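Local coordinates for Udp-n-acetylglucosamine pyrophosphorylase (Trypanosoma brucei, PDB 4BQH), which probably catalyses the formation of UDP-N-acetyl-alpha-D-glucosamine and diphosphate from UTP and N-acetyl-alpha-D-glucosamine 1-phosphate, at residues Val306-Lys311 with Phe352-Ile357; Cys498-Glu503 with Arg528-Val533. All blocks are in the same frame, centred on the assembly; numbering follows the deposited sequence.

Contact 1 closes before contact 2 opens along the chain, and the two do not touch: their centres lie 33 Å apart and their nearest atoms about 20 Å apart. Contact 1 (306-311 with 352-357) sits 15 Å from the centre of the chain, where strands 304-309 and 355-357 pair in the mixed sheet of the nucleotidyltransferase fold (GT-A clan). Contact 2 (498-503 with 528-533) lies 32 Å from that centre and starts the separate two-stranded parallel sheet of 501-504 and 533-536. They share no strand. One therefore joins pieces of the large central sheet, whereas the other ties together the C-terminal part, built with helices 448-471, 485-497 and 519-528.

Contact 1: Val306-Lys311 with Phe352-Ile357; sequences VKTCPK and FNCANI
Asn353 meets the chain at Pro310 and Lys311 just before the strand pairing begins. Its OD1 accepts a hydrogen bond from Lys311 N at 3.0 Å, the donor lying 41° out of the amide carbonyl plane, while ND2 rests against Pro310 CB. A water donates to both OD1 and Lys311 O, giving OD1 two donors. The Asn353 carbonyl oxygen receives a nearly straight CA-H...O contact from Pro310 CA at 3.3 Å and a hydrogen bond from Gln427 NE2 of strand 423-427. Cys354 then lays its CB beside Thr308 OG1, a hydroxyl whose hydrogen bond goes to Gln427 OE1. Ala355 forms the antiparallel hydrogen-bonded pair with Cys309: its N donates to Cys309 O at 2.8 Å, and its O accepts from Cys309 N at 3.1 Å. Asn356 faces Thr308 in the following non-hydrogen-bonded pair; its OD1 accepts from Ser358 N, and a water lies within hydrogen-bonding distance of both this OD1 and Lys307 O. Ile357 packs with both branches: a chi1 of 63° turns CG1 onto Lys307 O, 3.4 Å away, with CD1 more loosely near Cys309 SG and Lys307 CB, while CG2 packs 3.7 Å from Cys309 SG. The short strand segments run broadly antiparallel but well off 180°, at 121°, within the mixed sheet of the GT-A-type nucleotidyltransferase domain. Three direct hydrogen bonds, two backbone to backbone and one to the Asn353 amide oxygen, and one settled water bridge thus hold this buried seam between strands 304-309 and 355-357, with apolar packing concentrated at Ile357.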
ATOM      1  N   VAL A 306       3.624  -2.264 -11.433  1.00  7.79           N
ATOM      2  CA  VAL A 306       3.668  -3.036 -10.192  1.00  8.31           C
ATOM      3  C   VAL A 306       5.109  -3.307  -9.796  1.00  8.18           C
ATOM      4  O   VAL A 306       6.001  -3.558 -10.660  1.00  8.23           O
ATOM      5  CB  VAL A 306       2.890  -4.373 -10.281  1.00  8.14           C
ATOM      6  CG1 VAL A 306       1.418  -4.087 -10.625  1.00  8.63           C
ATOM      7  CG2 VAL A 306       3.513  -5.297 -11.325  1.00  8.65           C
ATOM      8  N   LYS A 307       5.355  -3.246  -8.490  1.00  8.42           N
ATOM      9  CA  LYS A 307       6.636  -3.742  -7.992  1.00  9.16           C
ATOM     10  C   LYS A 307       6.515  -5.201  -7.599  1.00  9.52           C
ATOM     11  O   LYS A 307       5.531  -5.612  -6.988  1.00  9.85           O
ATOM     12  CB  LYS A 307       7.101  -2.958  -6.764  1.00  9.79           C
ATOM     13  CG  LYS A 307       7.826  -1.685  -7.136  1.00 10.73           C
ATOM     14  CD  LYS A 307       8.342  -1.041  -5.849  1.00 10.82           C
ATOM     15  CE  LYS A 307       9.129   0.212  -6.176  1.00 11.80           C
ATOM     16  NZ  LYS A 307       9.400   1.006  -4.933  1.00 11.69           N
ATOM     17  N   THR A 308       7.541  -5.968  -7.923  1.00  8.98           N
ATOM     18  CA  THR A 308       7.546  -7.415  -7.662  1.00  9.65           C
ATOM     19  C   THR A 308       8.932  -7.792  -7.175  1.00  9.88           C
ATOM     20  O   THR A 308       9.880  -7.033  -7.378  1.00  9.45           O
ATOM     21  CB  THR A 308       7.237  -8.210  -8.939  1.00  9.84           C
ATOM     22  OG1 THR A 308       8.173  -7.853  -9.970  1.00 10.96           O
ATOM     23  CG2 THR A 308       5.821  -7.869  -9.428  1.00  9.60           C
ATOM     24  N   CYS A 309       9.046  -8.955  -6.543  1.00 10.72           N
ATOM     25  CA  CYS A 309      10.338  -9.465  -6.072  1.00 11.02           C
ATOM     26  C   CYS A 309      10.502 -10.925  -6.528  1.00 10.86           C
ATOM     27  O   CYS A 309       9.507 -11.641  -6.645  1.00 10.01           O
ATOM     28  CB  CYS A 309      10.369  -9.429  -4.530  1.00 12.55           C
ATOM     29  SG  CYS A 309      10.349  -7.735  -3.894  1.00 15.94           S
ATOM     30  N   PRO A 310      11.749 -11.384  -6.739  1.00 10.88           N
ATOM     31  CA  PRO A 310      11.937 -12.822  -6.942  1.00 11.20           C
ATOM     32  C   PRO A 310      11.364 -13.627  -5.752  1.00 11.58           C
ATOM     33  O   PRO A 310      11.410 -13.159  -4.604  1.00 11.61           O
ATOM     34  CB  PRO A 310      13.468 -12.996  -6.995  1.00 11.46           C
ATOM     35  CG  PRO A 310      14.044 -11.621  -7.143  1.00 11.77           C
ATOM     36  CD  PRO A 310      13.024 -10.639  -6.668  1.00 11.32           C
ATOM     37  N   LYS A 311      10.837 -14.816  -6.002  1.00 11.77           N
ATOM     38  CA  LYS A 311      10.380 -15.678  -4.905  1.00 13.37           C
ATOM     39  C   LYS A 311      11.564 -16.136  -4.055  1.00 14.30           C
ATOM     40  O   LYS A 311      12.659 -16.314  -4.573  1.00 14.04           O
ATOM     41  CB  LYS A 311       9.612 -16.908  -5.415  1.00 13.91           C
ATOM     42  CG  LYS A 311       8.372 -16.541  -6.233  1.00 15.10           C
ATOM     43  CD  LYS A 311       7.168 -17.407  -5.906  1.00 16.66           C
ATOM     44  CE  LYS A 311       7.474 -18.889  -5.818  1.00 17.77           C
ATOM     45  NZ  LYS A 311       6.299 -19.743  -5.503  1.00 18.49           N
ATOM     46  N   PHE A 352       8.149 -18.521 -13.108  1.00 14.81           N
ATOM     47  CA  PHE A 352       7.200 -17.556 -12.525  1.00 13.45           C
ATOM     48  C   PHE A 352       7.853 -16.958 -11.304  1.00 11.80           C
ATOM     49  O   PHE A 352       7.792 -17.522 -10.218  1.00 12.10           O
ATOM     50  CB  PHE A 352       5.905 -18.250 -12.136  1.00 14.29           C
ATOM     51  CG  PHE A 352       5.074 -18.696 -13.313  1.00 15.14           C
ATOM     52  CD1 PHE A 352       4.117 -17.839 -13.862  1.00 15.77           C
ATOM     53  CD2 PHE A 352       5.229 -19.973 -13.853  1.00 15.88           C
ATOM     54  CE1 PHE A 352       3.330 -18.247 -14.938  1.00 16.80           C
ATOM     55  CE2 PHE A 352       4.446 -20.382 -14.936  1.00 16.29           C
ATOM     56  CZ  PHE A 352       3.498 -19.520 -15.474  1.00 16.50           C
ATOM     57  N   ASN A 353       8.495 -15.810 -11.493  1.00 11.33           N
ATOM     58  CA  ASN A 353       9.409 -15.293 -10.477  1.00 10.74           C
ATOM     59  C   ASN A 353       9.163 -13.816 -10.151  1.00 10.43           C
ATOM     60  O   ASN A 353      10.038 -13.132  -9.638  1.00  9.86           O
ATOM     61  CB  ASN A 353      10.862 -15.497 -10.957  1.00 11.31           C
ATOM     62  CG  ASN A 353      11.862 -15.466  -9.811  1.00 11.50           C
ATOM     63  OD1 ASN A 353      11.564 -15.911  -8.697  1.00 11.99           O
ATOM     64  ND2 ASN A 353      13.065 -14.981 -10.098  1.00 12.11           N
ATOM     65  N   CYS A 354       7.961 -13.323 -10.448  1.00  9.82           N
ATOM     66  CA  CYS A 354       7.622 -11.926 -10.081  1.00 10.40           C
ATOM     67  C   CYS A 354       6.549 -11.966  -9.013  1.00 10.26           C
ATOM     68  O   CYS A 354       5.359 -11.954  -9.323  1.00 10.18           O
ATOM     69  CB  CYS A 354       7.152 -11.130 -11.303  1.00 11.09           C
ATOM     70  SG  CYS A 354       8.454 -10.921 -12.545  1.00 13.79           S
ATOM     71  N   ALA A 355       6.977 -12.069  -7.758  1.00 10.21           N
ATOM     72  CA  ALA A 355       6.027 -12.140  -6.629  1.00 10.10           C
ATOM     73  C   ALA A 355       5.400 -10.785  -6.291  1.00  9.80           C
ATOM     74  O   ALA A 355       6.075  -9.749  -6.253  1.00  9.54           O
ATOM     75  CB  ALA A 355       6.722 -12.727  -5.400  1.00 10.29           C
ATOM     76  N   ASN A 356       4.093 -10.818  -6.030  1.00 10.00           N
ATOM     77  CA  ASN A 356       3.319  -9.646  -5.707  1.00 10.60           C
ATOM     78  C   ASN A 356       3.624  -9.130  -4.293  1.00 11.16           C
ATOM     79  O   ASN A 356       3.332  -9.810  -3.321  1.00 11.98           O
ATOM     80  CB  ASN A 356       1.827  -9.998  -5.844  1.00 11.13           C
ATOM     81  CG  ASN A 356       0.932  -8.825  -5.521  1.00 11.01           C
ATOM     82  OD1 ASN A 356       1.317  -7.669  -5.719  1.00 11.70           O
ATOM     83  ND2 ASN A 356      -0.261  -9.109  -5.016  1.00 11.51           N
ATOM     84  N   ILE A 357       4.192  -7.923  -4.181  1.00 11.85           N
ATOM     85  CA  ILE A 357       4.421  -7.313  -2.857  1.00 12.17           C
ATOM     86  C   ILE A 357       3.419  -6.168  -2.560  1.00 12.25           C
ATOM     87  O   ILE A 357       3.614  -5.367  -1.635  1.00 12.58           O
ATOM     88  CB  ILE A 357       5.893  -6.876  -2.645  1.00 12.76           C
ATOM     89  CG1 ILE A 357       6.316  -5.792  -3.647  1.00 13.01           C
ATOM     90  CG2 ILE A 357       6.826  -8.095  -2.740  1.00 13.02           C
ATOM     91  CD1 ILE A 357       7.462  -4.929  -3.148  1.00 13.95           C
TER
HETATM   92  O   HOH W   1       2.867  -5.245  -6.464  1.00 15.62           O
HETATM   93  O   HOH W   2      13.359 -17.035  -7.057  1.00 21.65           O

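Contact 2: Cys498-Glu503 with Arg528-Val533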
ATOM      1  N   CYS A 498      33.549  -5.529  13.512  1.00 26.01           N
ATOM      2  CA  CYS A 498      32.734  -5.523  14.721  1.00 24.96           C
ATOM      3  C   CYS A 498      31.244  -5.709  14.414  1.00 21.91           C
ATOM      4  O   CYS A 498      30.411  -5.629  15.317  1.00 21.64           O
ATOM      5  CB  CYS A 498      32.968  -4.257  15.533  1.00 26.82           C
ATOM      6  SG  CYS A 498      34.662  -4.145  16.139  1.00 32.75           S
ATOM      7  N   SER A 499      30.933  -5.927  13.141  1.00 22.23           N
ATOM      8  CA  SER A 499      29.544  -6.088  12.672  1.00 21.80           C
ATOM      9  C   SER A 499      28.632  -4.955  13.155  1.00 20.20           C
ATOM     10  O   SER A 499      27.485  -5.195  13.539  1.00 18.96           O
ATOM     11  CB  SER A 499      28.968  -7.444  13.127  1.00 23.91           C
ATOM     12  OG  SER A 499      29.789  -8.505  12.702  1.00 26.85           O
ATOM     13  N   ILE A 500      29.143  -3.718  13.133  1.00 18.30           N
ATOM     14  CA  ILE A 500      28.360  -2.560  13.573  1.00 16.68           C
ATOM     15  C   ILE A 500      27.258  -2.279  12.543  1.00 16.38           C
ATOM     16  O   ILE A 500      27.496  -2.328  11.349  1.00 18.15           O
ATOM     17  CB  ILE A 500      29.254  -1.298  13.684  1.00 17.18           C
ATOM     18  CG1 ILE A 500      30.490  -1.539  14.571  1.00 17.36           C
ATOM     19  CG2 ILE A 500      28.459  -0.073  14.139  1.00 16.37           C
ATOM     20  CD1 ILE A 500      30.214  -1.886  16.011  1.00 18.22           C
ATOM     21  N   LYS A 501      26.060  -1.976  13.022  1.00 15.50           N
ATOM     22  CA  LYS A 501      24.943  -1.626  12.142  1.00 14.80           C
ATOM     23  C   LYS A 501      24.687  -0.134  12.173  1.00 14.77           C
ATOM     24  O   LYS A 501      25.244   0.560  12.986  1.00 13.58           O
ATOM     25  CB  LYS A 501      23.681  -2.340  12.611  1.00 15.65           C
ATOM     26  CG  LYS A 501      23.840  -3.857  12.683  1.00 15.83           C
ATOM     27  CD  LYS A 501      24.269  -4.482  11.373  1.00 17.06           C
ATOM     28  CE  LYS A 501      24.529  -5.972  11.621  1.00 18.38           C
ATOM     29  NZ  LYS A 501      25.316  -6.602  10.511  1.00 19.81           N
ATOM     30  N   ALA A 502      23.824   0.342  11.286  1.00 13.94           N
ATOM     31  CA  ALA A 502      23.371   1.726  11.352  1.00 13.66           C
ATOM     32  C   ALA A 502      21.844   1.782  11.336  1.00 13.83           C
ATOM     33  O   ALA A 502      21.170   0.896  10.775  1.00 13.36           O
ATOM     34  CB  ALA A 502      23.954   2.519  10.183  1.00 13.41           C
ATOM     35  N   GLU A 503      21.299   2.804  11.986  1.00 13.44           N
ATOM     36  CA  GLU A 503      19.882   3.108  11.933  1.00 13.14           C
ATOM     37  C   GLU A 503      19.797   4.580  11.540  1.00 12.93           C
ATOM     38  O   GLU A 503      20.353   5.441  12.229  1.00 12.39           O
ATOM     39  CB  GLU A 503      19.224   2.899  13.294  1.00 14.19           C
ATOM     40  CG  GLU A 503      17.766   3.322  13.324  1.00 15.68           C
ATOM     41  CD  GLU A 503      17.121   3.261  14.698  1.00 17.00           C
ATOM     42  OE1 GLU A 503      17.668   2.573  15.601  1.00 18.61           O
ATOM     43  OE2 GLU A 503      16.062   3.901  14.864  1.00 16.54           O
ATOM     44  N   ARG A 528      36.618   5.604  18.302  1.00 18.67           N
ATOM     45  CA  ARG A 528      36.779   5.818  19.749  1.00 19.15           C
ATOM     46  C   ARG A 528      36.051   4.778  20.613  1.00 18.51           C
ATOM     47  O   ARG A 528      36.626   4.252  21.565  1.00 16.89           O
ATOM     48  CB  ARG A 528      36.309   7.211  20.161  1.00 20.95           C
ATOM     49  CG  ARG A 528      37.005   8.390  19.479  1.00 21.89           C
ATOM     50  CD  ARG A 528      38.521   8.269  19.511  1.00 23.25           C
ATOM     51  NE  ARG A 528      39.033   8.259  20.892  1.00 24.99           N
ATOM     52  CZ  ARG A 528      40.324   8.167  21.227  1.00 26.52           C
ATOM     53  NH1 ARG A 528      41.263   8.086  20.281  1.00 27.10           N
ATOM     54  NH2 ARG A 528      40.674   8.149  22.522  1.00 25.43           N
ATOM     55  N   ASN A 529      34.783   4.499  20.283  1.00 17.88           N
ATOM     56  CA  ASN A 529      33.942   3.631  21.083  1.00 17.55           C
ATOM     57  C   ASN A 529      32.659   3.273  20.325  1.00 17.18           C
ATOM     58  O   ASN A 529      31.608   3.847  20.608  1.00 16.84           O
ATOM     59  CB  ASN A 529      33.556   4.326  22.393  1.00 17.78           C
ATOM     60  CG  ASN A 529      32.771   3.428  23.340  1.00 17.94           C
ATOM     61  OD1 ASN A 529      32.826   2.207  23.258  1.00 18.79           O
ATOM     62  ND2 ASN A 529      32.081   4.041  24.271  1.00 17.90           N
ATOM     63  N   PRO A 530      32.747   2.320  19.399  1.00 18.02           N
ATOM     64  CA  PRO A 530      31.578   2.046  18.531  1.00 18.59           C
ATOM     65  C   PRO A 530      30.384   1.392  19.270  1.00 18.46           C
ATOM     66  O   PRO A 530      30.573   0.367  19.949  1.00 18.73           O
ATOM     67  CB  PRO A 530      32.150   1.113  17.460  1.00 18.70           C
ATOM     68  CG  PRO A 530      33.358   0.488  18.065  1.00 19.23           C
ATOM     69  CD  PRO A 530      33.919   1.497  19.038  1.00 17.89           C
ATOM     70  N   PRO A 531      29.177   1.991  19.167  1.00 17.55           N
ATOM     71  CA  PRO A 531      27.975   1.350  19.698  1.00 16.90           C
ATOM     72  C   PRO A 531      27.568   0.205  18.761  1.00 16.51           C
ATOM     73  O   PRO A 531      28.067   0.136  17.643  1.00 16.85           O
ATOM     74  CB  PRO A 531      26.942   2.467  19.660  1.00 17.63           C
ATOM     75  CG  PRO A 531      27.349   3.283  18.473  1.00 17.05           C
ATOM     76  CD  PRO A 531      28.855   3.288  18.532  1.00 18.38           C
ATOM     77  N   PRO A 532      26.690  -0.706  19.227  1.00 15.57           N
ATOM     78  CA  PRO A 532      26.214  -1.780  18.340  1.00 15.20           C
ATOM     79  C   PRO A 532      25.540  -1.236  17.076  1.00 13.74           C
ATOM     80  O   PRO A 532      25.638  -1.826  15.993  1.00 12.83           O
ATOM     81  CB  PRO A 532      25.152  -2.494  19.191  1.00 15.56           C
ATOM     82  CG  PRO A 532      25.469  -2.142  20.605  1.00 16.35           C
ATOM     83  CD  PRO A 532      26.118  -0.785  20.591  1.00 15.83           C
ATOM     84  N   VAL A 533      24.854  -0.115  17.229  1.00 13.72           N
ATOM     85  CA  VAL A 533      24.106   0.488  16.108  1.00 13.68           C
ATOM     86  C   VAL A 533      24.351   1.994  16.118  1.00 13.14           C
ATOM     87  O   VAL A 533      23.964   2.653  17.048  1.00 14.24           O
ATOM     88  CB  VAL A 533      22.589   0.234  16.243  1.00 13.72           C
ATOM     89  CG1 VAL A 533      21.858   0.756  15.008  1.00 14.19           C
ATOM     90  CG2 VAL A 533      22.279  -1.251  16.407  1.00 12.69           C
TER
HETATM   91  O   HOH W   3      26.082  -4.454  16.026  1.00 25.35           O
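Pro532 O is gripped by two donors: Lys501 N at 3.0 Å, almost straight at 175°, and a water at 2.7 Å. The same water donates to Ser499 O, so it ties the turn before strand 501-504 to the chain entering strand 533-536. This is the opening of a two-stranded parallel sheet, with Lys501 and Val533 as the bridge pair, their CA atoms 4.6 Å apart. Lys501 O receives a CA-H...O contact from Val533 CA at 3.3 Å. Backbone hydrogen bonds of Lys501 and Glu503 with Ile534 carry the pairing onward. Ser499 leaves helix 485-497 through a Schellman motif, its positive phi of 51° turning the chain toward the strand. On the other segment, the run of three prolines follows helix 519-528. Ile500 packs against this proline run: its CD1 meets Pro531 O at 3.4 Å and Pro530 CB at 3.9 Å, the isoleucine and proline side chains crossing at about a right angle. CG2 reaches the same Pro531 oxygen, so two methyl groups of one side chain lie against a single carbonyl. Helix 448-471 touches Ala502 and Glu503 through Leu463 and Leu456, and Leu526 and Met495 of the other two helices touch Ile500. The Glu503 carboxylate has its partners beyond the two segments, OE1 accepting from Gln142 N and OE2 from Gln143 NE2. Val533 straddles the strand with its two methyls: CG2 lies near Lys501 CB, and CG1, set anti to the backbone N (chi1 -175°), rests 3.8 Å from Glu503 CB.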